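PDB 4UYT: flocculation protein FLO11 from Saccharomyces cerevisiae, which mediates homotypic cell-cell adhesion between yeast cells during flocculation and supports substrate adhesion, invasive and pseudohyphal growth, and biofilm formation. Local coordinates for residues A[105-116]-A[165-176]. Sequence-based numbering, arbitrary orientation.
Sequences ATQDVNSCQVWM and GFYWNIDCDNNC. With NA (sodium ion), chain B; NA (sodium ion), chain F.
Val114 and Trp168 exchange backbone hydrogen bonds at the centre of an antiparallel pairing between strands 113-115 and 166-169, part of a small sheet that strand 12-13 completes in this fibronectin type III-like adhesin domain. Val114 N gives to Trp168 O at 2.9 Å, Met116 N bonds Phe166 O at one end, and Ile170 N carries the pairing beyond the strands to Cys112 O. A water bridges Cys112 O and Ile170 O.

At the non-hydrogen-bonded pair Gln113-Asn169 the side-chain amides supply the bond. Gln113 NE2 donates to Asn169 OD1 at 3.0 Å, a rather bent bond between amides turned 88° apart. Both amides are tethered within their own segments: Asn110 ND2 meets a lone pair of Gln113 OE1 almost straight on, and Asn169 ND2 reaches Asp173 O, which Cys176 N approaches from the opposite face. The Cys112-Cys176 disulfide then ties Cys112, at the end of the pairing, to the type I turn 173-176.

Packing divides between the two faces of the sheet. On one, Tyr167, with CG between backbone N and carbonyl carbon (chi1 67°), brings its ring beside Trp115 with its edge toward the six-membered ring, centroids 5.6 Å apart and planes at 79°. Val109 wedges into this T-shaped pair: CG1 sits over the centre of the Tyr167 ring, a CH-pi contact at 4.2 Å, while CG2 lies against the same face of Trp115 that Tyr167 meets. On the other face, buried Trp168 takes Met116 CB against CH2 at 3.6 Å and Ala105 CB near CZ2, and it packs edge-to-face with Tyr47. Nearby, Val114 CG1 touches Ile170 CG1. At the outer edge of the Trp115 indole, in its plane, a modelled sodium ion lies 2.9 Å from NE1.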
loop_
_atom_site.group_PDB
_atom_site.type_symbol
_atom_site.label_atom_id
_atom_site.label_comp_id
_atom_site.label_asym_id
_atom_site.label_seq_id
_atom_site.Cartn_x
_atom_site.Cartn_y
_atom_site.Cartn_z
ATOM N N ALA A 105 -1.825 -13.998 4.149
ATOM C CA ALA A 105 -2.836 -13.972 3.055
ATOM C C ALA A 105 -3.531 -15.294 3.052
ATOM O O ALA A 105 -2.897 -16.320 2.781
ATOM C CB ALA A 105 -2.170 -13.689 1.712
ATOM N N THR A 106 -4.803 -15.292 3.398
ATOM C CA THR A 106 -5.535 -16.509 3.602
ATOM C C THR A 106 -6.903 -16.566 2.914
ATOM O O THR A 106 -7.426 -17.650 2.817
ATOM C CB THR A 106 -5.726 -16.811 5.095
ATOM O OG1 THR A 106 -6.504 -15.747 5.639
ATOM C CG2 THR A 106 -4.397 -16.946 5.807
ATOM N N GLN A 107 -7.496 -15.455 2.482
ATOM C CA GLN A 107 -8.841 -15.516 1.908
ATOM C C GLN A 107 -8.743 -15.953 0.463
ATOM O O GLN A 107 -8.115 -15.300 -0.354
ATOM C CB GLN A 107 -9.558 -14.165 2.033
ATOM C CG GLN A 107 -9.751 -13.701 3.472
ATOM C CD GLN A 107 -10.225 -14.803 4.386
ATOM O OE1 GLN A 107 -9.453 -15.289 5.270
ATOM N NE2 GLN A 107 -11.478 -15.243 4.161
ATOM N N ASP A 108 -9.345 -17.075 0.132
ATOM C CA ASP A 108 -9.210 -17.638 -1.211
ATOM C C ASP A 108 -9.942 -16.815 -2.275
ATOM O O ASP A 108 -11.103 -16.436 -2.114
ATOM C CB ASP A 108 -9.792 -19.047 -1.267
ATOM C CG ASP A 108 -9.072 -20.036 -0.404
ATOM O OD1 ASP A 108 -7.866 -19.884 -0.197
ATOM O OD2 ASP A 108 -9.713 -20.985 0.089
ATOM N N VAL A 109 -9.268 -16.631 -3.396
ATOM C CA VAL A 109 -9.892 -16.221 -4.649
ATOM C C VAL A 109 -10.505 -17.428 -5.330
ATOM O O VAL A 109 -11.577 -17.360 -5.928
ATOM C CB VAL A 109 -8.844 -15.642 -5.614
ATOM C CG1 VAL A 109 -9.514 -15.130 -6.899
ATOM C CG2 VAL A 109 -8.072 -14.528 -4.953
ATOM N N ASN A 110 -9.770 -18.524 -5.259
ATOM C CA ASN A 110 -10.099 -19.786 -5.868
ATOM C C ASN A 110 -9.182 -20.805 -5.172
ATOM O O ASN A 110 -8.504 -20.485 -4.194
ATOM C CB ASN A 110 -9.914 -19.726 -7.379
ATOM C CG ASN A 110 -8.534 -19.268 -7.772
ATOM O OD1 ASN A 110 -7.547 -19.776 -7.256
ATOM N ND2 ASN A 110 -8.447 -18.265 -8.630
ATOM N N SER A 111 -9.157 -22.025 -5.650
ATOM C CA SER A 111 -8.400 -23.046 -4.922
ATOM C C SER A 111 -6.907 -22.846 -4.984
ATOM O O SER A 111 -6.215 -23.414 -4.137
ATOM C CB SER A 111 -8.706 -24.430 -5.441
ATOM O OG SER A 111 -8.274 -24.551 -6.772
ATOM N N CYS A 112 -6.407 -22.025 -5.913
ATOM C CA CYS A 112 -4.976 -21.809 -6.110
ATOM C C CYS A 112 -4.446 -20.482 -5.607
ATOM O O CYS A 112 -3.242 -20.370 -5.496
ATOM C CB CYS A 112 -4.581 -21.947 -7.576
ATOM S SG CYS A 112 -4.519 -23.622 -8.205
ATOM N N GLN A 113 -5.324 -19.505 -5.340
ATOM C CA GLN A 113 -4.916 -18.116 -5.153
ATOM C C GLN A 113 -5.599 -17.489 -3.968
ATOM O O GLN A 113 -6.738 -17.826 -3.673
ATOM C CB GLN A 113 -5.204 -17.321 -6.417
ATOM C CG GLN A 113 -4.467 -17.958 -7.575
ATOM C CD GLN A 113 -4.666 -17.296 -8.847
ATOM O OE1 GLN A 113 -5.791 -17.180 -9.349
ATOM N NE2 GLN A 113 -3.552 -16.757 -9.377
ATOM N N VAL A 114 -4.879 -16.585 -3.300
ATOM C CA VAL A 114 -5.340 -15.909 -2.108
ATOM C C VAL A 114 -5.210 -14.401 -2.308
ATOM O O VAL A 114 -4.276 -13.932 -2.965
ATOM C CB VAL A 114 -4.572 -16.336 -0.823
ATOM C CG1 VAL A 114 -5.142 -17.624 -0.228
ATOM C CG2 VAL A 114 -3.058 -16.366 -1.060
ATOM N N TRP A 115 -6.096 -13.667 -1.659
ATOM C CA TRP A 115 -6.075 -12.228 -1.605
ATOM C C TRP A 115 -5.039 -11.713 -0.625
ATOM O O TRP A 115 -4.895 -12.187 0.510
ATOM C CB TRP A 115 -7.422 -11.682 -1.147
ATOM C CG TRP A 115 -8.524 -11.769 -2.162
ATOM C CD1 TRP A 115 -9.543 -12.656 -2.196
ATOM C CD2 TRP A 115 -8.722 -10.879 -3.257
ATOM N NE1 TRP A 115 -10.364 -12.374 -3.245
ATOM C CE2 TRP A 115 -9.905 -11.266 -3.909
ATOM C CE3 TRP A 115 -8.038 -9.759 -3.723
ATOM C CZ2 TRP A 115 -10.401 -10.589 -5.031
ATOM C CZ3 TRP A 115 -8.549 -9.072 -4.809
ATOM C CH2 TRP A 115 -9.723 -9.497 -5.461
ATOM N N MET A 116 -4.370 -10.662 -1.036
ATOM C CA MET A 116 -3.684 -9.802 -0.103
ATOM C C MET A 116 -4.670 -9.287 0.954
ATOM O O MET A 116 -5.731 -8.799 0.586
ATOM C CB MET A 116 -3.142 -8.616 -0.880
ATOM C CG MET A 116 -2.294 -7.647 -0.087
ATOM S SD MET A 116 -1.757 -6.272 -1.103
ATOM C CE MET A 116 -3.225 -5.255 -1.085
ATOM N N GLY A 165 -7.034 -4.029 -4.561
ATOM C CA GLY A 165 -6.531 -5.263 -3.980
ATOM C C GLY A 165 -5.814 -6.129 -5.002
ATOM O O GLY A 165 -5.935 -5.913 -6.229
ATOM N N PHE A 166 -5.048 -7.103 -4.510
ATOM C CA PHE A 166 -4.211 -7.980 -5.312
ATOM C C PHE A 166 -4.360 -9.388 -4.819
ATOM O O PHE A 166 -4.689 -9.626 -3.644
ATOM C CB PHE A 166 -2.738 -7.570 -5.219
ATOM C CG PHE A 166 -2.454 -6.284 -5.911
ATOM C CD1 PHE A 166 -2.699 -5.067 -5.284
ATOM C CD2 PHE A 166 -1.920 -6.279 -7.210
ATOM C CE1 PHE A 166 -2.467 -3.885 -5.968
ATOM C CE2 PHE A 166 -1.675 -5.080 -7.873
ATOM C CZ PHE A 166 -1.940 -3.903 -7.240
ATOM N N TYR A 167 -4.035 -10.342 -5.684
ATOM C CA TYR A 167 -4.001 -11.743 -5.275
ATOM C C TYR A 167 -2.858 -12.451 -5.982
ATOM O O TYR A 167 -2.260 -11.959 -6.940
ATOM C CB TYR A 167 -5.360 -12.398 -5.528
ATOM C CG TYR A 167 -5.794 -12.556 -6.976
ATOM C CD1 TYR A 167 -5.264 -13.559 -7.767
ATOM C CD2 TYR A 167 -6.832 -11.807 -7.495
ATOM C CE1 TYR A 167 -5.697 -13.805 -9.035
ATOM C CE2 TYR A 167 -7.301 -12.047 -8.800
ATOM C CZ TYR A 167 -6.701 -13.056 -9.559
ATOM O OH TYR A 167 -7.106 -13.360 -10.843
ATOM N N TRP A 168 -2.519 -13.628 -5.471
ATOM C CA TRP A 168 -1.379 -14.395 -5.963
ATOM C C TRP A 168 -1.557 -15.858 -5.527
ATOM O O TRP A 168 -2.460 -16.213 -4.790
ATOM C CB TRP A 168 -0.073 -13.844 -5.440
ATOM C CG TRP A 168 0.007 -13.699 -3.954
ATOM C CD1 TRP A 168 0.252 -14.686 -3.029
ATOM C CD2 TRP A 168 -0.151 -12.501 -3.210
ATOM N NE1 TRP A 168 0.245 -14.170 -1.755
ATOM C CE2 TRP A 168 0.025 -12.827 -1.832
ATOM C CE3 TRP A 168 -0.383 -11.162 -3.562
ATOM C CZ2 TRP A 168 0.028 -11.874 -0.828
ATOM C CZ3 TRP A 168 -0.388 -10.216 -2.566
ATOM C CH2 TRP A 168 -0.176 -10.574 -1.215
ATOM N N ASN A 169 -0.650 -16.698 -6.000
ATOM C CA ASN A 169 -0.746 -18.125 -5.740
ATOM C C ASN A 169 -0.435 -18.487 -4.272
ATOM O O ASN A 169 0.563 -18.042 -3.706
ATOM C CB ASN A 169 0.158 -18.928 -6.649
ATOM C CG ASN A 169 -0.445 -19.141 -8.029
ATOM O OD1 ASN A 169 -1.159 -18.285 -8.560
ATOM N ND2 ASN A 169 -0.145 -20.272 -8.627
ATOM N N ILE A 170 -1.246 -19.370 -3.733
ATOM C CA ILE A 170 -1.018 -19.956 -2.411
ATOM C C ILE A 170 0.362 -20.607 -2.390
ATOM O O ILE A 170 0.721 -21.384 -3.293
ATOM C CB ILE A 170 -2.122 -20.970 -2.082
ATOM C CG1 ILE A 170 -3.480 -20.273 -1.946
ATOM C CG2 ILE A 170 -1.793 -21.753 -0.811
ATOM C CD1 ILE A 170 -4.665 -21.214 -2.037
ATOM N N ASP A 171 1.131 -20.276 -1.363
ATOM C CA ASP A 171 2.495 -20.758 -1.128
ATOM C C ASP A 171 3.431 -20.415 -2.298
ATOM O O ASP A 171 4.540 -20.956 -2.398
ATOM C CB ASP A 171 2.518 -22.247 -0.824
ATOM C CG ASP A 171 1.653 -22.614 0.363
ATOM O OD1 ASP A 171 1.430 -21.717 1.225
ATOM O OD2 ASP A 171 1.177 -23.764 0.429
ATOM N N CYS A 172 2.996 -19.486 -3.172
ATOM C CA CYS A 172 3.728 -19.220 -4.402
ATOM C C CYS A 172 4.078 -20.480 -5.182
ATOM O O CYS A 172 5.098 -20.543 -5.854
ATOM C CB CYS A 172 4.904 -18.314 -4.215
ATOM S SG CYS A 172 4.381 -16.655 -3.642
ATOM N N ASP A 173 3.203 -21.476 -5.112
ATOM C CA ASP A 173 3.355 -22.651 -5.930
ATOM C C ASP A 173 2.857 -22.314 -7.332
ATOM O O ASP A 173 1.657 -22.267 -7.607
ATOM C CB ASP A 173 2.564 -23.801 -5.359
ATOM C CG ASP A 173 2.665 -25.050 -6.176
ATOM O OD1 ASP A 173 3.170 -25.002 -7.311
ATOM O OD2 ASP A 173 2.302 -26.135 -5.638
ATOM N N ASN A 174 3.795 -22.020 -8.220
ATOM C CA ASN A 174 3.449 -21.519 -9.551
ATOM C C ASN A 174 2.905 -22.595 -10.479
ATOM O O ASN A 174 2.447 -22.285 -11.571
ATOM C CB ASN A 174 4.661 -20.856 -10.168
ATOM C CG ASN A 174 5.105 -19.649 -9.385
ATOM O OD1 ASN A 174 6.235 -19.619 -8.830
ATOM N ND2 ASN A 174 4.247 -18.697 -9.265
ATOM N N ASN A 175 2.893 -23.839 -10.043
ATOM C CA ASN A 175 2.354 -24.947 -10.774
ATOM C C ASN A 175 0.979 -25.324 -10.310
ATOM O O ASN A 175 0.409 -26.266 -10.852
ATOM C CB ASN A 175 3.297 -26.166 -10.661
ATOM C CG ASN A 175 3.140 -27.146 -11.785
ATOM O OD1 ASN A 175 2.916 -26.754 -12.917
ATOM N ND2 ASN A 175 3.258 -28.440 -11.468
ATOM N N CYS A 176 0.362 -24.584 -9.410
ATOM C CA CYS A 176 -0.981 -24.926 -8.994
ATOM C C CYS A 176 -1.926 -24.928 -10.198
ATOM O O CYS A 176 -1.902 -24.033 -11.029
ATOM C CB CYS A 176 -1.477 -23.945 -7.957
ATOM S SG CYS A 176 -2.998 -24.433 -7.092
HETATM NA NA NA B . -12.905 -13.468 -4.094
HETATM NA NA NA F . -13.582 -18.853 -7.169
HETATM O O HOH W 1 -13.327 -15.268 -5.871
HETATM O O HOH W 2 -1.001 -22.302 -5.268
HETATM O O HOH W 3 -6.597 -7.182 -1.519
#